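Serine racemase (Enterococcus faecalis, PDB 4ECL) belongs to the alanine racemase family, its cytoplasmic part joining a TIM-barrel domain to a C-terminal domain rich in beta strands. Local coordinates at residues K30-A35 with V58-V63; T101-D106 with H123-T128; T159-A164 with K177-F182; I196-I201 with C215-V220. All coordinates share one frame; numbering follows the deposited sequence.

Interaction 1. Residues K30-A35 with V58-V63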
loop_
_atom_site.group_PDB
_atom_site.type_symbol
_atom_site.label_atom_id
_atom_site.label_comp_id
_atom_site.label_asym_id
_atom_site.label_seq_id
_atom_site.Cartn_x
_atom_site.Cartn_y
_atom_site.Cartn_z
ATOM N N LYS A 30 -10.013 -36.211 -3.174
ATOM C CA LYS A 30 -10.804 -35.586 -4.231
ATOM C C LYS A 30 -11.015 -34.086 -4.004
ATOM O O LYS A 30 -11.556 -33.392 -4.861
ATOM C CB LYS A 30 -12.148 -36.299 -4.378
ATOM C CG LYS A 30 -12.840 -36.071 -5.712
ATOM C CD LYS A 30 -13.934 -37.097 -5.926
ATOM C CE LYS A 30 -14.922 -37.099 -4.771
ATOM N NZ LYS A 30 -15.759 -35.869 -4.747
ATOM N N CYS A 31 -10.580 -33.596 -2.848
ATOM C CA CYS A 31 -10.658 -32.181 -2.540
ATOM C C CYS A 31 -9.494 -31.440 -3.194
ATOM O O CYS A 31 -8.326 -31.840 -3.080
ATOM C CB CYS A 31 -10.656 -31.960 -1.027
ATOM S SG CYS A 31 -10.833 -30.223 -0.545
ATOM N N GLU A 32 -9.819 -30.357 -3.882
ATOM C CA GLU A 32 -8.829 -29.621 -4.655
ATOM C C GLU A 32 -8.371 -28.333 -3.962
ATOM O O GLU A 32 -9.158 -27.624 -3.327
ATOM C CB GLU A 32 -9.383 -29.316 -6.048
ATOM C CG GLU A 32 -8.323 -29.035 -7.080
ATOM C CD GLU A 32 -8.908 -28.633 -8.418
ATOM O OE1 GLU A 32 -10.068 -29.017 -8.701
ATOM O OE2 GLU A 32 -8.210 -27.924 -9.179
ATOM N N LEU A 33 -7.083 -28.044 -4.078
ATOM C CA LEU A 33 -6.534 -26.815 -3.534
ATOM C C LEU A 33 -6.943 -25.636 -4.420
ATOM O O LEU A 33 -6.646 -25.617 -5.618
ATOM C CB LEU A 33 -5.001 -26.934 -3.417
ATOM C CG LEU A 33 -4.278 -25.851 -2.619
ATOM C CD1 LEU A 33 -2.945 -26.375 -2.063
ATOM C CD2 LEU A 33 -4.046 -24.600 -3.476
HETATM N N MSE A 34 -7.652 -24.667 -3.839
HETATM C CA MSE A 34 -7.947 -23.427 -4.565
HETATM C C MSE A 34 -7.056 -22.311 -4.037
HETATM O O MSE A 34 -7.258 -21.797 -2.928
HETATM C CB MSE A 34 -9.423 -23.021 -4.456
HETATM C CG MSE A 34 -9.750 -21.801 -5.309
HETATM SE SE MSE A 34 -11.612 -21.240 -5.245
HETATM C CE MSE A 34 -12.374 -22.494 -6.538
ATOM N N ALA A 35 -6.056 -21.948 -4.830
ATOM C CA ALA A 35 -5.059 -21.015 -4.366
ATOM C C ALA A 35 -5.636 -19.607 -4.463
ATOM O O ALA A 35 -6.034 -19.156 -5.539
ATOM C CB ALA A 35 -3.794 -21.151 -5.193
ATOM N N VAL A 58 -1.179 -26.932 -9.402
ATOM C CA VAL A 58 -2.393 -26.302 -8.887
ATOM C C VAL A 58 -3.272 -25.978 -10.087
ATOM O O VAL A 58 -2.796 -25.409 -11.070
ATOM C CB VAL A 58 -2.082 -25.012 -8.108
ATOM C CG1 VAL A 58 -3.367 -24.280 -7.732
ATOM C CG2 VAL A 58 -1.235 -25.321 -6.872
ATOM N N SER A 59 -4.547 -26.356 -10.019
ATOM C CA SER A 59 -5.442 -26.182 -11.159
ATOM C C SER A 59 -6.723 -25.402 -10.834
ATOM O O SER A 59 -7.737 -25.542 -11.521
ATOM C CB SER A 59 -5.785 -27.546 -11.747
ATOM O OG SER A 59 -5.982 -28.483 -10.702
ATOM N N SER A 60 -6.663 -24.582 -9.792
ATOM C CA SER A 60 -7.793 -23.758 -9.373
ATOM C C SER A 60 -7.330 -22.508 -8.614
ATOM O O SER A 60 -6.557 -22.606 -7.654
ATOM C CB SER A 60 -8.735 -24.588 -8.499
ATOM O OG SER A 60 -9.979 -23.943 -8.325
ATOM N N PHE A 61 -7.811 -21.339 -9.039
ATOM C CA PHE A 61 -7.409 -20.057 -8.440
ATOM C C PHE A 61 -8.615 -19.174 -8.092
ATOM O O PHE A 61 -9.641 -19.209 -8.775
ATOM C CB PHE A 61 -6.449 -19.292 -9.377
ATOM C CG PHE A 61 -5.201 -20.058 -9.694
ATOM C CD1 PHE A 61 -4.115 -20.011 -8.842
ATOM C CD2 PHE A 61 -5.144 -20.882 -10.806
ATOM C CE1 PHE A 61 -2.981 -20.756 -9.108
ATOM C CE2 PHE A 61 -4.018 -21.630 -11.080
ATOM C CZ PHE A 61 -2.931 -21.565 -10.232
ATOM N N ALA A 62 -8.472 -18.393 -7.022
ATOM C CA ALA A 62 -9.475 -17.414 -6.612
ATOM C C ALA A 62 -8.860 -16.011 -6.636
ATOM O O ALA A 62 -7.739 -15.815 -6.161
ATOM C CB ALA A 62 -9.964 -17.733 -5.220
ATOM N N VAL A 63 -9.589 -15.040 -7.185
ATOM C CA VAL A 63 -9.152 -13.647 -7.174
ATOM C C VAL A 63 -10.280 -12.796 -6.631
ATOM O O VAL A 63 -11.411 -13.268 -6.523
ATOM C CB VAL A 63 -8.827 -13.147 -8.581
ATOM C CG1 VAL A 63 -7.498 -13.715 -9.047
ATOM C CG2 VAL A 63 -9.940 -13.530 -9.535
HETATM O O HOH W 1 -5.647 -27.382 -7.427
#

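Interaction 2. Residues T101-D106 with H123-T128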
loop_
_atom_site.group_PDB
_atom_site.type_symbol
_atom_site.label_atom_id
_atom_site.label_comp_id
_atom_site.label_asym_id
_atom_site.label_seq_id
_atom_site.Cartn_x
_atom_site.Cartn_y
_atom_site.Cartn_z
ATOM N N THR A 101 -14.963 -17.665 -13.773
ATOM C CA THR A 101 -16.112 -18.117 -13.000
ATOM C C THR A 101 -16.486 -17.001 -12.035
ATOM O O THR A 101 -15.610 -16.483 -11.329
ATOM C CB THR A 101 -15.785 -19.405 -12.208
ATOM O OG1 THR A 101 -15.314 -20.414 -13.109
ATOM C CG2 THR A 101 -17.020 -19.919 -11.494
ATOM N N GLN A 102 -17.770 -16.619 -12.021
ATOM C CA GLN A 102 -18.237 -15.484 -11.225
ATOM C C GLN A 102 -18.995 -15.901 -9.970
ATOM O O GLN A 102 -19.823 -16.816 -10.012
ATOM C CB GLN A 102 -19.119 -14.571 -12.078
ATOM C CG GLN A 102 -19.740 -13.416 -11.314
ATOM C CD GLN A 102 -18.702 -12.490 -10.732
ATOM O OE1 GLN A 102 -17.728 -12.146 -11.401
ATOM N NE2 GLN A 102 -18.892 -12.089 -9.476
ATOM N N THR A 103 -18.720 -15.235 -8.849
ATOM C CA THR A 103 -19.509 -15.464 -7.637
ATOM C C THR A 103 -20.879 -14.778 -7.734
ATOM O O THR A 103 -20.962 -13.583 -8.021
ATOM C CB THR A 103 -18.809 -14.925 -6.387
ATOM O OG1 THR A 103 -17.647 -15.714 -6.103
ATOM C CG2 THR A 103 -19.750 -14.951 -5.185
ATOM N N LEU A 104 -21.948 -15.540 -7.495
ATOM C CA LEU A 104 -23.293 -14.971 -7.403
ATOM C C LEU A 104 -23.506 -14.401 -6.004
ATOM O O LEU A 104 -23.737 -15.137 -5.045
ATOM C CB LEU A 104 -24.349 -16.036 -7.722
ATOM C CG LEU A 104 -24.211 -16.617 -9.127
ATOM C CD1 LEU A 104 -25.317 -17.619 -9.415
ATOM C CD2 LEU A 104 -24.218 -15.485 -10.158
ATOM N N ILE A 105 -23.434 -13.085 -5.890
ATOM C CA ILE A 105 -23.410 -12.463 -4.579
ATOM C C ILE A 105 -24.785 -12.301 -3.951
ATOM O O ILE A 105 -24.883 -12.203 -2.726
ATOM C CB ILE A 105 -22.712 -11.103 -4.615
ATOM C CG1 ILE A 105 -23.477 -10.139 -5.530
ATOM C CG2 ILE A 105 -21.254 -11.278 -5.036
ATOM C CD1 ILE A 105 -23.075 -8.684 -5.356
ATOM N N ASP A 106 -25.822 -12.251 -4.797
ATOM C CA ASP A 106 -27.226 -12.343 -4.370
ATOM C C ASP A 106 -28.208 -12.552 -5.545
ATOM O O ASP A 106 -27.812 -12.560 -6.712
ATOM C CB ASP A 106 -27.635 -11.170 -3.460
ATOM C CG ASP A 106 -27.919 -9.882 -4.223
ATOM O OD1 ASP A 106 -27.730 -9.827 -5.453
ATOM O OD2 ASP A 106 -28.333 -8.902 -3.566
ATOM N N HIS A 123 -20.298 -19.658 -9.281
ATOM C CA HIS A 123 -20.494 -20.332 -8.001
ATOM C C HIS A 123 -21.427 -19.450 -7.202
ATOM O O HIS A 123 -21.207 -18.235 -7.108
ATOM C CB HIS A 123 -19.193 -20.491 -7.213
ATOM C CG HIS A 123 -18.270 -21.528 -7.759
ATOM N ND1 HIS A 123 -17.309 -22.144 -6.984
ATOM C CD2 HIS A 123 -18.146 -22.054 -9.000
ATOM C CE1 HIS A 123 -16.636 -23.006 -7.724
ATOM N NE2 HIS A 123 -17.124 -22.971 -8.952
ATOM N N ILE A 124 -22.475 -20.042 -6.630
ATOM C CA ILE A 124 -23.385 -19.247 -5.815
ATOM C C ILE A 124 -22.843 -19.160 -4.393
ATOM O O ILE A 124 -22.363 -20.146 -3.839
ATOM C CB ILE A 124 -24.841 -19.785 -5.843
ATOM C CG1 ILE A 124 -25.732 -18.963 -4.913
ATOM C CG2 ILE A 124 -24.877 -21.255 -5.454
ATOM C CD1 ILE A 124 -27.259 -19.202 -5.144
ATOM N N LYS A 125 -22.895 -17.967 -3.817
ATOM C CA LYS A 125 -22.413 -17.779 -2.464
ATOM C C LYS A 125 -23.578 -17.775 -1.503
ATOM O O LYS A 125 -24.620 -17.175 -1.773
ATOM C CB LYS A 125 -21.607 -16.468 -2.335
ATOM C CG LYS A 125 -20.996 -16.286 -0.946
ATOM C CD LYS A 125 -19.825 -15.316 -0.917
ATOM C CE LYS A 125 -19.108 -15.394 0.438
ATOM N NZ LYS A 125 -17.845 -14.596 0.490
ATOM N N ILE A 126 -23.416 -18.443 -0.374
ATOM C CA ILE A 126 -24.481 -18.450 0.617
ATOM C C ILE A 126 -24.005 -17.706 1.847
ATOM O O ILE A 126 -22.946 -18.006 2.378
ATOM C CB ILE A 126 -24.851 -19.885 1.053
ATOM C CG1 ILE A 126 -25.087 -20.792 -0.160
ATOM C CG2 ILE A 126 -26.087 -19.865 1.947
ATOM C CD1 ILE A 126 -26.371 -20.476 -0.916
ATOM N N ASP A 127 -24.778 -16.735 2.306
ATOM C CA ASP A 127 -24.417 -16.055 3.541
ATOM C C ASP A 127 -24.874 -16.919 4.703
ATOM O O ASP A 127 -26.077 -17.157 4.867
ATOM C CB ASP A 127 -25.064 -14.662 3.612
ATOM C CG ASP A 127 -24.977 -14.038 5.005
ATOM O OD1 ASP A 127 -24.094 -14.438 5.798
ATOM O OD2 ASP A 127 -25.795 -13.138 5.313
ATOM N N THR A 128 -23.931 -17.390 5.514
ATOM C CA THR A 128 -24.312 -18.221 6.653
ATOM C C THR A 128 -24.089 -17.543 8.002
ATOM O O THR A 128 -24.160 -18.194 9.040
ATOM C CB THR A 128 -23.595 -19.588 6.635
ATOM O OG1 THR A 128 -22.182 -19.392 6.486
ATOM C CG2 THR A 128 -24.097 -20.419 5.475
#

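Interaction 3. Residues T159-A164 with K177-F182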
loop_
_atom_site.group_PDB
_atom_site.type_symbol
_atom_site.label_atom_id
_atom_site.label_comp_id
_atom_site.label_asym_id
_atom_site.label_seq_id
_atom_site.Cartn_x
_atom_site.Cartn_y
_atom_site.Cartn_z
ATOM N N THR A 159 -19.605 -20.874 1.077
ATOM C CA THR A 159 -19.772 -19.880 2.130
ATOM C C THR A 159 -18.430 -19.576 2.810
ATOM O O THR A 159 -17.447 -20.278 2.588
ATOM C CB THR A 159 -20.838 -20.325 3.166
ATOM O OG1 THR A 159 -21.219 -19.209 3.994
ATOM C CG2 THR A 159 -20.320 -21.482 4.020
ATOM N N HIS A 160 -18.384 -18.514 3.608
ATOM C CA HIS A 160 -17.182 -18.159 4.352
ATOM C C HIS A 160 -17.456 -18.260 5.843
ATOM O O HIS A 160 -18.487 -17.781 6.318
ATOM C CB HIS A 160 -16.740 -16.726 4.027
ATOM C CG HIS A 160 -15.710 -16.637 2.942
ATOM N ND1 HIS A 160 -16.035 -16.622 1.603
ATOM C CD2 HIS A 160 -14.358 -16.558 3.001
ATOM C CE1 HIS A 160 -14.930 -16.534 0.882
ATOM N NE2 HIS A 160 -13.899 -16.496 1.707
ATOM N N LEU A 161 -16.530 -18.869 6.580
ATOM C CA LEU A 161 -16.640 -18.947 8.034
ATOM C C LEU A 161 -16.073 -17.694 8.692
ATOM O O LEU A 161 -15.014 -17.197 8.302
ATOM C CB LEU A 161 -15.927 -20.186 8.556
ATOM C CG LEU A 161 -16.410 -21.496 7.944
ATOM C CD1 LEU A 161 -15.489 -22.664 8.364
ATOM C CD2 LEU A 161 -17.868 -21.764 8.343
ATOM N N CYS A 162 -16.784 -17.184 9.694
ATOM C CA CYS A 162 -16.362 -15.967 10.379
ATOM C C CYS A 162 -15.144 -16.123 11.265
ATOM O O CYS A 162 -14.301 -15.236 11.320
ATOM C CB CYS A 162 -17.499 -15.423 11.231
ATOM S SG CYS A 162 -18.785 -14.666 10.252
ATOM N N ALA A 163 -15.068 -17.231 11.987
ATOM C CA ALA A 163 -14.117 -17.339 13.088
ATOM C C ALA A 163 -13.549 -18.743 13.237
ATOM O O ALA A 163 -13.444 -19.265 14.349
ATOM C CB ALA A 163 -14.790 -16.905 14.392
ATOM N N ALA A 164 -13.175 -19.350 12.117
ATOM C CA ALA A 164 -12.631 -20.694 12.135
ATOM C C ALA A 164 -11.249 -20.684 12.781
ATOM O O ALA A 164 -10.715 -21.736 13.137
ATOM C CB ALA A 164 -12.558 -21.256 10.721
ATOM N N LYS A 177 -22.655 -23.481 13.815
ATOM C CA LYS A 177 -23.984 -23.163 13.306
ATOM C C LYS A 177 -23.888 -22.655 11.867
ATOM O O LYS A 177 -24.811 -22.850 11.087
ATOM C CB LYS A 177 -24.770 -22.217 14.226
ATOM C CG LYS A 177 -24.153 -20.851 14.441
ATOM C CD LYS A 177 -24.989 -19.994 15.408
ATOM C CE LYS A 177 -24.421 -20.011 16.833
ATOM N NZ LYS A 177 -24.854 -18.828 17.638
ATOM N N GLN A 178 -22.763 -22.036 11.500
ATOM C CA GLN A 178 -22.573 -21.628 10.107
ATOM C C GLN A 178 -22.556 -22.852 9.210
ATOM O O GLN A 178 -23.176 -22.877 8.149
ATOM C CB GLN A 178 -21.271 -20.846 9.915
ATOM C CG GLN A 178 -21.334 -19.416 10.393
ATOM C CD GLN A 178 -20.244 -18.561 9.783
ATOM O OE1 GLN A 178 -19.285 -18.189 10.451
ATOM N NE2 GLN A 178 -20.394 -18.240 8.501
ATOM N N ILE A 179 -21.833 -23.869 9.650
ATOM C CA ILE A 179 -21.732 -25.118 8.909
ATOM C C ILE A 179 -23.086 -25.833 8.845
ATOM O O ILE A 179 -23.511 -26.303 7.780
ATOM C CB ILE A 179 -20.662 -26.008 9.542
ATOM C CG1 ILE A 179 -19.298 -25.291 9.453
ATOM C CG2 ILE A 179 -20.646 -27.388 8.890
ATOM C CD1 ILE A 179 -18.251 -25.868 10.369
ATOM N N GLY A 180 -23.764 -25.896 9.986
ATOM C CA GLY A 180 -25.082 -26.505 10.053
ATOM C C GLY A 180 -26.073 -25.829 9.118
ATOM O O GLY A 180 -26.827 -26.498 8.401
ATOM N N SER A 181 -26.075 -24.501 9.121
ATOM C CA SER A 181 -26.977 -23.735 8.269
ATOM C C SER A 181 -26.690 -24.041 6.813
ATOM O O SER A 181 -27.600 -24.131 5.997
ATOM C CB SER A 181 -26.788 -22.234 8.495
ATOM O OG SER A 181 -26.888 -21.918 9.869
ATOM N N PHE A 182 -25.412 -24.186 6.488
ATOM C CA PHE A 182 -25.015 -24.392 5.107
ATOM C C PHE A 182 -25.555 -25.712 4.551
ATOM O O PHE A 182 -26.068 -25.767 3.433
ATOM C CB PHE A 182 -23.488 -24.346 4.975
ATOM C CG PHE A 182 -23.009 -24.428 3.564
ATOM C CD1 PHE A 182 -23.073 -23.319 2.733
ATOM C CD2 PHE A 182 -22.495 -25.607 3.064
ATOM C CE1 PHE A 182 -22.631 -23.390 1.425
ATOM C CE2 PHE A 182 -22.060 -25.686 1.759
ATOM C CZ PHE A 182 -22.130 -24.579 0.937
HETATM O O HOH W 2 -17.301 -18.918 12.023
#

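Interaction 4. Residues I196-I201 with C215-V220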
loop_
_atom_site.group_PDB
_atom_site.type_symbol
_atom_site.label_atom_id
_atom_site.label_comp_id
_atom_site.label_asym_id
_atom_site.label_seq_id
_atom_site.Cartn_x
_atom_site.Cartn_y
_atom_site.Cartn_z
ATOM N N ILE A 196 -26.437 -31.374 -6.180
ATOM C CA ILE A 196 -25.505 -30.371 -5.676
ATOM C C ILE A 196 -24.209 -30.301 -6.497
ATOM O O ILE A 196 -23.620 -31.330 -6.830
ATOM C CB ILE A 196 -25.171 -30.654 -4.190
ATOM C CG1 ILE A 196 -26.455 -30.912 -3.398
ATOM C CG2 ILE A 196 -24.372 -29.513 -3.566
ATOM C CD1 ILE A 196 -27.466 -29.776 -3.467
ATOM N N PRO A 197 -23.768 -29.081 -6.839
ATOM C CA PRO A 197 -22.461 -28.902 -7.495
ATOM C C PRO A 197 -21.288 -28.992 -6.508
ATOM O O PRO A 197 -21.469 -29.468 -5.384
ATOM C CB PRO A 197 -22.562 -27.491 -8.075
ATOM C CG PRO A 197 -23.481 -26.776 -7.140
ATOM C CD PRO A 197 -24.509 -27.814 -6.727
ATOM N N LYS A 198 -20.100 -28.548 -6.923
ATOM C CA LYS A 198 -18.940 -28.546 -6.038
ATOM C C LYS A 198 -19.149 -27.639 -4.829
ATOM O O LYS A 198 -19.736 -26.558 -4.931
ATOM C CB LYS A 198 -17.676 -28.143 -6.801
ATOM C CG LYS A 198 -17.394 -29.039 -7.999
ATOM C CD LYS A 198 -16.015 -28.777 -8.589
ATOM C CE LYS A 198 -15.644 -29.852 -9.598
ATOM N NZ LYS A 198 -14.185 -29.800 -9.914
ATOM N N VAL A 199 -18.669 -28.092 -3.678
ATOM C CA VAL A 199 -18.857 -27.367 -2.428
ATOM C C VAL A 199 -17.530 -26.869 -1.856
ATOM O O VAL A 199 -16.528 -27.596 -1.869
ATOM C CB VAL A 199 -19.529 -28.275 -1.382
ATOM C CG1 VAL A 199 -19.550 -27.615 -0.016
ATOM C CG2 VAL A 199 -20.956 -28.653 -1.828
ATOM N N HIS A 200 -17.519 -25.640 -1.344
ATOM C CA HIS A 200 -16.397 -25.206 -0.524
ATOM C C HIS A 200 -16.817 -24.271 0.607
ATOM O O HIS A 200 -17.672 -23.424 0.439
ATOM C CB HIS A 200 -15.232 -24.655 -1.367
ATOM C CG HIS A 200 -15.627 -23.637 -2.400
ATOM N ND1 HIS A 200 -15.322 -22.298 -2.282
ATOM C CD2 HIS A 200 -16.251 -23.775 -3.595
ATOM C CE1 HIS A 200 -15.761 -21.649 -3.347
ATOM N NE2 HIS A 200 -16.336 -22.521 -4.156
ATOM N N ILE A 201 -16.202 -24.459 1.764
ATOM C CA ILE A 201 -16.602 -23.805 3.003
ATOM C C ILE A 201 -15.350 -23.251 3.679
ATOM O O ILE A 201 -15.395 -22.235 4.378
ATOM C CB ILE A 201 -17.264 -24.858 3.942
ATOM C CG1 ILE A 201 -18.608 -25.304 3.373
ATOM C CG2 ILE A 201 -17.471 -24.337 5.361
ATOM C CD1 ILE A 201 -19.063 -26.647 3.938
ATOM N N CYS A 215 -15.223 -31.258 1.563
ATOM C CA CYS A 215 -15.651 -30.395 0.466
ATOM C C CYS A 215 -14.859 -30.668 -0.807
ATOM O O CYS A 215 -13.949 -31.499 -0.817
ATOM C CB CYS A 215 -15.520 -28.918 0.866
ATOM S SG CYS A 215 -16.342 -28.524 2.438
ATOM N N ASP A 216 -15.198 -29.964 -1.884
ATOM C CA ASP A 216 -14.522 -30.181 -3.163
ATOM C C ASP A 216 -13.350 -29.226 -3.385
ATOM O O ASP A 216 -12.474 -29.492 -4.207
ATOM C CB ASP A 216 -15.528 -30.064 -4.301
ATOM C CG ASP A 216 -16.664 -31.048 -4.148
ATOM O OD1 ASP A 216 -16.468 -32.229 -4.503
ATOM O OD2 ASP A 216 -17.732 -30.645 -3.634
ATOM N N TYR A 217 -13.363 -28.105 -2.669
ATOM C CA TYR A 217 -12.238 -27.185 -2.660
ATOM C C TYR A 217 -11.948 -26.709 -1.254
ATOM O O TYR A 217 -12.850 -26.605 -0.409
ATOM C CB TYR A 217 -12.523 -25.916 -3.465
ATOM C CG TYR A 217 -12.810 -26.086 -4.930
ATOM C CD1 TYR A 217 -11.786 -26.246 -5.851
ATOM C CD2 TYR A 217 -14.109 -26.021 -5.399
ATOM C CE1 TYR A 217 -12.059 -26.370 -7.201
ATOM C CE2 TYR A 217 -14.389 -26.132 -6.735
ATOM C CZ TYR A 217 -13.369 -26.313 -7.633
ATOM O OH TYR A 217 -13.680 -26.421 -8.968
ATOM N N ILE A 218 -10.683 -26.372 -1.034
ATOM C CA ILE A 218 -10.306 -25.532 0.082
ATOM C C ILE A 218 -9.567 -24.324 -0.489
ATOM O O ILE A 218 -8.610 -24.477 -1.261
ATOM C CB ILE A 218 -9.441 -26.300 1.097
ATOM C CG1 ILE A 218 -10.267 -27.455 1.678
ATOM C CG2 ILE A 218 -8.963 -25.373 2.198
ATOM C CD1 ILE A 218 -9.536 -28.308 2.680
ATOM N N ARG A 219 -10.045 -23.139 -0.128
ATOM C CA ARG A 219 -9.487 -21.866 -0.590
ATOM C C ARG A 219 -8.352 -21.474 0.341
ATOM O O ARG A 219 -8.583 -20.946 1.426
ATOM C CB ARG A 219 -10.553 -20.756 -0.550
ATOM C CG ARG A 219 -11.819 -21.022 -1.366
ATOM C CD ARG A 219 -12.887 -19.941 -1.158
ATOM N NE ARG A 219 -13.230 -19.756 0.256
ATOM C CZ ARG A 219 -14.260 -20.338 0.876
ATOM N NH1 ARG A 219 -15.064 -21.157 0.215
ATOM N NH2 ARG A 219 -14.491 -20.105 2.164
ATOM N N VAL A 220 -7.119 -21.712 -0.072
ATOM C CA VAL A 220 -6.010 -21.433 0.832
ATOM C C VAL A 220 -5.333 -20.093 0.549
ATOM O O VAL A 220 -4.899 -19.809 -0.571
ATOM C CB VAL A 220 -5.001 -22.611 0.884
ATOM C CG1 VAL A 220 -5.694 -23.857 1.414
ATOM C CG2 VAL A 220 -4.457 -22.896 -0.489
HETATM O O HOH W 3 -12.697 -30.032 -7.109
HETATM O O HOH W 4 -13.934 -26.192 1.978
#

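Interaction 1. Residues K30-A35 with V58-V63
Glu32 carries CG anti to its backbone N (chi1 -158°) and stays extended beyond it, laying the carboxylate alongside Ser59, whose OG is turned between its own N and carbonyl carbon (chi1 40°). Ser59 OG donates to Glu32 OE2 at 2.8 Å, coming from above the carboxylate plane, 45° out of it. A water donates to the same OE2 and to Leu33 O, the latter at 2.7 Å, and accepts from Ser59 N. It thus ties the strands together just before direct pairing begins. There Ala35 N donates to Ser60 O (2.9 Å) and Ala62 N to Ala35 O (3.0 Å), which makes strands 32-36 and 60-63 parallel neighbours in the barrel wall. On the side of Glu32, selenomethionine Met34 sets SE 3.9 Å from Ala62 CB and CE 3.3 Å from Ser60 OG, a hydroxyl hydrogen-bonded to Glu80. On the side of Ala35, its CB meets Phe61 CD1 obliquely at 3.8 Å and Val58 CG1 at 4.1 Å, and Leu53 of helix 46-55 packs over all three residues. Two donors on one carboxylate oxygen restrain the rotation of Glu32 and would probably offset part of the cost of holding this carboxylate beside Glu80, while Ala35, Val58 and Phe61 on the other face pack as an apolar layer against the helix.

Interaction 2. Residues T101-D106 with H123-T128
The beta-alpha-beta unit of strand 101-104, helix 107-114 and strand 120-127, one step round the TIM barrel, brings these two strands side by side in parallel. Their ladder has three rungs: His123 N to Gln102 O (3.0 Å), Leu104 N to His123 O (2.8 Å) and Lys125 N to Leu104 O (3.2 Å). His123 O also receives the CA-H of Thr103, with CA at 3.3 Å. On the side of His123, both threonines place CG2 anti to the backbone N. This points the Thr101 methyl obliquely at the imidazole, CG2 to CD2 3.5 Å, and the Thr103 methyl at the root of Lys125, CG2 to CB 3.7 Å; the lysine then runs on, fully extended, away from strand 101-104. Beneath helix 107-114, Leu104 CD1 lies 4.2 Å from Ile124 CB. Gln102 folds back so that NE2 donates to Thr103 O (2.9 Å), which lies close to the plane of its amide, while OE1 bonds Thr87. The polar ends find their partners elsewhere, Thr103 OG1 at Ile83 O and His123 ND1 at His200, so the two strands are joined to each other by backbone bonds and van der Waals packing, with no ion pair between them.

Interaction 3. Residues T159-A164 with K177-F182
Gln178 reaches from helix 169-191 into the loop 159-164 and forms the tight part of the contact with its amide. Beyond a CG anti to the carbonyl carbon (chi1 -77°) the chain runs extended, delivering both ends of the flat group to the loop backbone. OE1 takes the N-H of Cys162 at 2.8 Å, almost straight (170°), in the carbonyl plane and on a lone pair. NE2 donates to His160 O at 2.9 Å along a more bent path, with that oxygen 23° out of the amide plane, and it also bonds Thr128. A water extends the grip, donating to Gln178 OE1 at 2.6 Å and accepting from Ala163 N at 2.8 Å. The amide of this buried glutamine is thereby fixed against flipping. One helical turn further on, the Thr159 methyl lies obliquely against the Phe182 ring, CG2 to CD1 3.6 Å, while Thr159 OG1 is spent on Ile126 O and Thr128.

The looser flank is apolar and partly exposed. Leu161 CD2 crosses obliquely over Gln178 CB at 3.9 Å and Ile179 CG1 at 4.0 Å, with no polar bond to fix it. Cys162, its SG beside OE1, also packs on Gly264 of the second subunit. A sulfate ion, probably from the crystallisation liquor, lies about 6 Å from the side chain of His160. The arrangement is that of a beta-alpha loop at the C-terminal end of a TIM-barrel strand, here strand 152-158, pinned to the helix that follows it; barrels of this kind usually place their sites at this end.

Interaction 4. Residues I196-I201 with C215-V220
Backbone and carboxylate bonds join Val199 to Asp216 twice: Val199 N donates to Asp216 OD2 (2.7 Å), met on its anti side, and Asp216 N donates to Val199 O (2.7 Å) in the carbonyl plane. Tyr217 N adds a weak bond to the same Val199 O. Water reinforces this at both ends, one molecule linking Lys198 NZ with Asp216 O, the other Ile201 N with Tyr217 O. In the TIM barrel, strand 217-220 follows 198-200 and pairs with 32-36; its pairing with 198-200 is loose, and the join rests largely on the Val199-Asp216 bonds.

Among the side-chain bonds, Arg219 NH1 donates to His200 ND1 at 2.8 Å; the acceptor lies in the guanidinium plane, whereas the donor sits 23° out of the imidazole plane. NH2 bonds Ile201 O weakly and Thr159 O as well.

With His200 CG standing between its N and carbonyl carbon (chi1 49°), the imidazole face meets the edge of Tyr217 in an offset edge-to-face pair, centroids 5.4 Å apart. Tyr217 OH, bonded to Glu80, has Lys198 CD at 3.3 Å.

Apolar packing gathers at Cys215, whose SG lies 3.6 Å from Ile201 CD1 and 4.1 Å from Val199 CG1.

All four contacts lie in the TIM-barrel domain. Interactions 1, 2 and 4 are buried strand-strand contacts of its wall, whereas interaction 3 is a partly exposed seam between loop and helix. Interactions 1 and 4 share the sheet most directly, since strand 217-220 pairs with 32-36 and Tyr217 packs on Ser60. A hydrogen bond between His123 and His200 links interaction 2 to interaction 4 past the intervening strand 152-158. Thr159 ties interaction 3 to both neighbours, meeting Ile126 and Thr128 on one hand, His200 and Arg219 on the other. Backbone bonds carry 2, 1 adds a serine-carboxylate bond and a bridging water, and in 3 and 4 side-chain amide, carboxylate and guanidinium groups do more of the binding.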